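Local coordinates for protein type II restriction enzyme NlaIV (Neisseria lactamica, PDB 6QM2) that recognises the double-stranded DNA sequence GGNNCC and cuts it in the middle, leaving blunt ends with terminal 5'-phosphates, at residues Asp14-Leu17 with Asp18-Ile22; Gln204-Ala207 with Thr208-Asn211. One frame throughout, in Å; residues are numbered along the deposited sequence.

How the interactions relate
Interactions 1 and 2 belong to one chain and lie in series along it, on opposite sides of its centre, with centres about 44 Å apart and nearest atoms about 34 Å apart. Both occur where a helix gives way to a loop: residues 14-22 run from the last turn of helix 9-18 into the following loop, and residues 204-211 follow helix 191-204. Interaction 1 is held mainly by backbone hydrogen bonds and meets the second subunit through Glu20; interaction 2 uses Arg209 and Thr208 to reach back to the helix end and touches no other chain of the assembly. Neither supplies a ligand to the sodium ion, which Ser68, Asn70, Met73 and Pro75 hold elsewhere.

Interaction 1. Residues Asp14-Leu17 with Asp18-Ile22; sequences DKLL and DEEKI
Lys15 and Glu19 lie one turn apart where helix 9-18 unwinds, at a helix C-terminus whose carbonyls are taken up by progressively later amides. The opening step is regular: Asp18 N donates to Asp14 O at 3.0 Å. Lys15 O then accepts two bonds, from Glu19 N at 2.8 Å and from Glu20 N at 3.1 Å, the donors arriving from opposite faces of the carbonyl plane. The second bond spans five residues, a wider turn than that of an alpha helix, as in a pi-helical turn. Lys21 follows with positive phi (60°) and swings the chain round, which lets Ile22 N reach back to Leu16 O at 3.1 Å.

Lys15 is extended, with CG anti to the backbone N (chi1 -170°), and its methylene CE lies 3.2 Å from Glu19 OE2. Lys15 NZ stops 4.0 Å from Glu19 OE2, beyond a salt bridge, though the opposite charges probably still attract. Such long, flexible polar chains suit a partly exposed helix flank. Leucine and isoleucine suit the side facing the fold: Leu17 CD1 and Ile22 CG2 approach to 4.1 Å, the side chains crossing at about a right angle and both packing on Leu143 of strand 138-147, while Leu16 lies against Leu54 and Trp57 of helix 44-60.

Farther out, Glu20 is buried and its carboxylate is held by charge and by backbone. OE1 forms a salt bridge with Arg61, and OE2 accepts from Asp35 N of the second subunit, so this helix end also takes part in the dimer contact. These partners would be expected to favour the ionised carboxylate. The chain bends at chi2 (67°), carrying that end away, although Glu20 CB itself sits 3.4 Å from Leu16 O.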
ATOM      1  N   ASP A  14     -23.972  11.538  15.073  1.00122.78           N
ATOM      2  CA  ASP A  14     -24.698  11.087  16.269  1.00123.56           C
ATOM      3  C   ASP A  14     -25.186   9.642  16.161  1.00124.68           C
ATOM      4  O   ASP A  14     -25.191   8.921  17.161  1.00128.90           O
ATOM      5  CB  ASP A  14     -25.889  12.008  16.578  1.00123.00           C
ATOM      6  CG  ASP A  14     -25.464  13.387  17.069  1.00124.43           C
ATOM      7  OD1 ASP A  14     -24.535  13.482  17.904  1.00122.33           O
ATOM      8  OD2 ASP A  14     -26.081  14.381  16.631  1.00125.53           O
ATOM      9  N   LYS A  15     -25.591   9.220  14.961  1.00125.91           N
ATOM     10  CA  LYS A  15     -26.053   7.845  14.753  1.00130.17           C
ATOM     11  C   LYS A  15     -24.915   6.848  14.972  1.00132.66           C
ATOM     12  O   LYS A  15     -25.083   5.874  15.706  1.00140.65           O
ATOM     13  CB  LYS A  15     -26.678   7.660  13.363  1.00133.69           C
ATOM     14  CG  LYS A  15     -27.383   6.322  13.197  1.00139.61           C
ATOM     15  CD  LYS A  15     -28.256   6.251  11.951  1.00142.23           C
ATOM     16  CE  LYS A  15     -29.214   5.068  12.041  1.00143.02           C
ATOM     17  NZ  LYS A  15     -29.685   4.589  10.715  1.00144.61           N
ATOM     18  N   LEU A  16     -23.762   7.102  14.352  1.00130.98           N
ATOM     19  CA  LEU A  16     -22.562   6.277  14.566  1.00126.12           C
ATOM     20  C   LEU A  16     -22.156   6.206  16.039  1.00124.30           C
ATOM     21  O   LEU A  16     -21.754   5.152  16.530  1.00124.34           O
ATOM     22  CB  LEU A  16     -21.376   6.808  13.752  1.00122.94           C
ATOM     23  CG  LEU A  16     -21.428   6.635  12.234  1.00122.24           C
ATOM     24  CD1 LEU A  16     -20.342   7.476  11.580  1.00119.21           C
ATOM     25  CD2 LEU A  16     -21.292   5.172  11.836  1.00120.97           C
ATOM     26  N   LEU A  17     -22.276   7.328  16.738  1.00125.31           N
ATOM     27  CA  LEU A  17     -21.821   7.427  18.121  1.00131.02           C
ATOM     28  C   LEU A  17     -22.736   6.650  19.085  1.00138.39           C
ATOM     29  O   LEU A  17     -22.240   5.914  19.944  1.00141.30           O
ATOM     30  CB  LEU A  17     -21.699   8.906  18.535  1.00131.44           C
ATOM     31  CG  LEU A  17     -20.524   9.314  19.426  1.00135.27           C
ATOM     32  CD1 LEU A  17     -19.188   8.963  18.786  1.00136.70           C
ATOM     33  CD2 LEU A  17     -20.595  10.806  19.715  1.00136.90           C
ATOM     34  N   ASP A  18     -24.055   6.794  18.915  1.00142.94           N
ATOM     35  CA  ASP A  18     -25.063   6.241  19.848  1.00139.36           C
ATOM     36  C   ASP A  18     -25.712   4.924  19.405  1.00136.01           C
ATOM     37  O   ASP A  18     -25.935   4.032  20.228  1.00131.04           O
ATOM     38  CB  ASP A  18     -26.176   7.269  20.078  1.00135.57           C
ATOM     39  CG  ASP A  18     -25.646   8.633  20.493  1.00137.13           C
ATOM     40  OD1 ASP A  18     -24.602   8.700  21.181  1.00135.31           O
ATOM     41  OD2 ASP A  18     -26.282   9.643  20.130  1.00139.52           O
ATOM     42  N   GLU A  19     -26.020   4.817  18.114  1.00134.57           N
ATOM     43  CA  GLU A  19     -26.795   3.698  17.568  1.00137.64           C
ATOM     44  C   GLU A  19     -25.884   2.547  17.111  1.00139.64           C
ATOM     45  O   GLU A  19     -26.132   1.386  17.438  1.00144.97           O
ATOM     46  CB  GLU A  19     -27.672   4.205  16.415  1.00141.96           C
ATOM     47  CG  GLU A  19     -28.997   3.477  16.235  1.00146.95           C
ATOM     48  CD  GLU A  19     -29.992   4.252  15.377  1.00149.52           C
ATOM     49  OE1 GLU A  19     -30.153   5.479  15.584  1.00138.34           O
ATOM     50  OE2 GLU A  19     -30.627   3.628  14.500  1.00154.61           O
ATOM     51  N   GLU A  20     -24.840   2.880  16.355  1.00140.78           N
ATOM     52  CA  GLU A  20     -23.792   1.922  15.967  1.00135.41           C
ATOM     53  C   GLU A  20     -22.887   1.557  17.151  1.00133.02           C
ATOM     54  O   GLU A  20     -22.376   0.437  17.209  1.00124.54           O
ATOM     55  CB  GLU A  20     -22.938   2.505  14.828  1.00134.02           C
ATOM     56  CG  GLU A  20     -21.821   1.619  14.287  1.00131.63           C
ATOM     57  CD  GLU A  20     -22.330   0.384  13.577  1.00130.38           C
ATOM     58  OE1 GLU A  20     -23.212   0.514  12.704  1.00132.71           O
ATOM     59  OE2 GLU A  20     -21.836  -0.718  13.884  1.00126.53           O
ATOM     60  N   LYS A  21     -22.692   2.511  18.070  1.00138.16           N
ATOM     61  CA  LYS A  21     -21.755   2.388  19.200  1.00142.55           C
ATOM     62  C   LYS A  21     -20.337   2.170  18.669  1.00139.66           C
ATOM     63  O   LYS A  21     -19.685   1.166  18.959  1.00142.97           O
ATOM     64  CB  LYS A  21     -22.189   1.288  20.186  1.00149.88           C
ATOM     65  CG  LYS A  21     -23.518   1.571  20.877  1.00153.61           C
ATOM     66  CD  LYS A  21     -24.262   0.292  21.236  1.00156.28           C
ATOM     67  CE  LYS A  21     -25.672   0.578  21.726  1.00157.53           C
ATOM     68  NZ  LYS A  21     -26.549  -0.610  21.540  1.00160.45           N
ATOM     69  N   ILE A  22     -19.889   3.141  17.876  1.00133.16           N
ATOM     70  CA  ILE A  22     -18.614   3.070  17.158  1.00127.95           C
ATOM     71  C   ILE A  22     -17.396   3.074  18.096  1.00126.17           C
ATOM     72  O   ILE A  22     -16.398   2.417  17.800  1.00127.47           O
ATOM     73  CB  ILE A  22     -18.507   4.211  16.100  1.00125.90           C
ATOM     74  CG1 ILE A  22     -17.453   3.902  15.024  1.00120.85           C
ATOM     75  CG2 ILE A  22     -18.245   5.565  16.757  1.00128.86           C
ATOM     76  CD1 ILE A  22     -17.930   2.949  13.951  1.00120.52           C
TER

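Interaction 2. Residues Gln204-Ala207 with Thr208-Asn211; sequences QNPA and TRHN
Arg209 folds back on the preceding chain, laying one face of its guanidinium over Pro206, whose CA stands 4.0 Å above the centre of the group. At the guanidinium edge, Arg209 NH2 makes a weak hydrogen bond to Gln204 O (2.9 Å), while NE donates to Tyr203 O; the Tyr203 ring adds a cation-pi contact. A bend at chi3 (-67°) in an otherwise extended chain brings the planar end there. Arginine suits this place because its several N-H groups can serve neighbouring carbonyls at the end of helix 191-204.

Asn205, the first residue beyond that helix, forms an Asx turn: its OD1 accepts from Ala207 N at 3.0 Å, the donor lying well above the amide plane. The turn uses no amide at Pro206, so a residue lacking an N-H can stand there, its phi already restricted. Thr208 N makes a weak hydrogen bond to Asn205 O, and its side chain crosses that of Asn205 at about a right angle, OG1 3.4 Å from Asn205 CB. That hydroxyl is hydrogen-bonded to Val202 O. Beyond it, one water donates to Pro206 O at 2.6 Å and accepts from His210 N at 2.9 Å.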
ATOM      1  N   GLN A 204       1.879  35.140  -0.191  1.00 87.84           N
ATOM      2  CA  GLN A 204       3.149  34.590   0.316  1.00 86.68           C
ATOM      3  C   GLN A 204       3.754  33.568  -0.640  1.00 86.92           C
ATOM      4  O   GLN A 204       4.955  33.573  -0.879  1.00 91.25           O
ATOM      5  CB  GLN A 204       2.951  33.932   1.689  1.00 84.49           C
ATOM      6  CG  GLN A 204       2.677  34.908   2.830  1.00 84.05           C
ATOM      7  CD  GLN A 204       2.333  34.214   4.141  1.00 86.17           C
ATOM      8  OE1 GLN A 204       2.076  33.007   4.176  1.00 87.32           O
ATOM      9  NE2 GLN A 204       2.318  34.980   5.231  1.00 84.24           N
ATOM     10  N   ASN A 205       2.902  32.701  -1.178  1.00 89.13           N
ATOM     11  CA  ASN A 205       3.298  31.633  -2.092  1.00 87.01           C
ATOM     12  C   ASN A 205       3.602  32.216  -3.476  1.00 86.04           C
ATOM     13  O   ASN A 205       2.697  32.733  -4.118  1.00 88.50           O
ATOM     14  CB  ASN A 205       2.156  30.612  -2.173  1.00 86.99           C
ATOM     15  CG  ASN A 205       2.463  29.425  -3.066  1.00 88.40           C
ATOM     16  OD1 ASN A 205       3.543  29.315  -3.652  1.00 90.55           O
ATOM     17  ND2 ASN A 205       1.500  28.515  -3.163  1.00 88.41           N
ATOM     18  N   PRO A 206       4.867  32.123  -3.944  1.00 92.29           N
ATOM     19  CA  PRO A 206       5.193  32.637  -5.287  1.00 94.74           C
ATOM     20  C   PRO A 206       4.367  32.028  -6.425  1.00 95.78           C
ATOM     21  O   PRO A 206       4.108  32.708  -7.416  1.00 95.97           O
ATOM     22  CB  PRO A 206       6.677  32.276  -5.461  1.00 94.95           C
ATOM     23  CG  PRO A 206       7.204  32.147  -4.077  1.00 97.24           C
ATOM     24  CD  PRO A 206       6.067  31.589  -3.269  1.00 96.54           C
ATOM     25  N   ALA A 207       3.965  30.766  -6.278  1.00 97.23           N
ATOM     26  CA  ALA A 207       3.162  30.070  -7.286  1.00 97.01           C
ATOM     27  C   ALA A 207       1.770  30.680  -7.479  1.00 97.15           C
ATOM     28  O   ALA A 207       1.289  30.768  -8.609  1.00105.32           O
ATOM     29  CB  ALA A 207       3.044  28.593  -6.933  1.00 95.79           C
ATOM     30  N   THR A 208       1.133  31.099  -6.389  1.00 92.67           N
ATOM     31  CA  THR A 208      -0.220  31.658  -6.443  1.00 92.41           C
ATOM     32  C   THR A 208      -0.266  33.196  -6.330  1.00 93.19           C
ATOM     33  O   THR A 208      -1.345  33.776  -6.226  1.00 92.39           O
ATOM     34  CB  THR A 208      -1.099  31.028  -5.345  1.00 92.87           C
ATOM     35  OG1 THR A 208      -0.537  31.309  -4.063  1.00 93.73           O
ATOM     36  CG2 THR A 208      -1.181  29.520  -5.522  1.00 93.67           C
ATOM     37  N   ARG A 209       0.889  33.858  -6.382  1.00 93.51           N
ATOM     38  CA  ARG A 209       0.957  35.315  -6.199  1.00 94.86           C
ATOM     39  C   ARG A 209       0.275  36.109  -7.319  1.00 97.60           C
ATOM     40  O   ARG A 209      -0.219  37.207  -7.074  1.00 96.61           O
ATOM     41  CB  ARG A 209       2.416  35.759  -6.069  1.00 96.10           C
ATOM     42  CG  ARG A 209       2.609  37.209  -5.644  1.00 97.54           C
ATOM     43  CD  ARG A 209       4.062  37.479  -5.300  1.00 95.81           C
ATOM     44  NE  ARG A 209       4.470  36.740  -4.103  1.00 97.68           N
ATOM     45  CZ  ARG A 209       5.716  36.355  -3.810  1.00 95.84           C
ATOM     46  NH1 ARG A 209       6.742  36.627  -4.620  1.00 97.43           N
ATOM     47  NH2 ARG A 209       5.940  35.678  -2.686  1.00 91.15           N
ATOM     48  N   HIS A 210       0.259  35.557  -8.535  1.00105.18           N
ATOM     49  CA  HIS A 210      -0.337  36.225  -9.706  1.00108.73           C
ATOM     50  C   HIS A 210      -1.815  36.607  -9.534  1.00106.90           C
ATOM     51  O   HIS A 210      -2.256  37.597 -10.119  1.00111.34           O
ATOM     52  CB  HIS A 210      -0.148  35.392 -10.994  1.00113.45           C
ATOM     53  CG  HIS A 210      -0.843  34.061 -10.977  1.00122.18           C
ATOM     54  ND1 HIS A 210      -0.186  32.880 -10.699  1.00126.25           N
ATOM     55  CD2 HIS A 210      -2.135  33.722 -11.211  1.00125.53           C
ATOM     56  CE1 HIS A 210      -1.042  31.876 -10.755  1.00126.12           C
ATOM     57  NE2 HIS A 210      -2.233  32.359 -11.061  1.00126.50           N
ATOM     58  N   ASN A 211      -2.568  35.838  -8.743  1.00105.23           N
ATOM     59  CA  ASN A 211      -3.986  36.152  -8.471  1.00114.66           C
ATOM     60  C   ASN A 211      -4.251  36.490  -6.992  1.00111.49           C
ATOM     61  O   ASN A 211      -5.321  36.195  -6.447  1.00114.78           O
ATOM     62  CB  ASN A 211      -4.937  35.055  -9.027  1.00121.40           C
ATOM     63  CG  ASN A 211      -4.649  33.657  -8.491  1.00119.57           C
ATOM     64  OD1 ASN A 211      -3.753  33.447  -7.679  1.00122.51           O
ATOM     65  ND2 ASN A 211      -5.421  32.690  -8.962  1.00123.22           N
TER
HETATM   66  O   HOH W   1       2.256  33.474  -9.063  1.00 89.88           O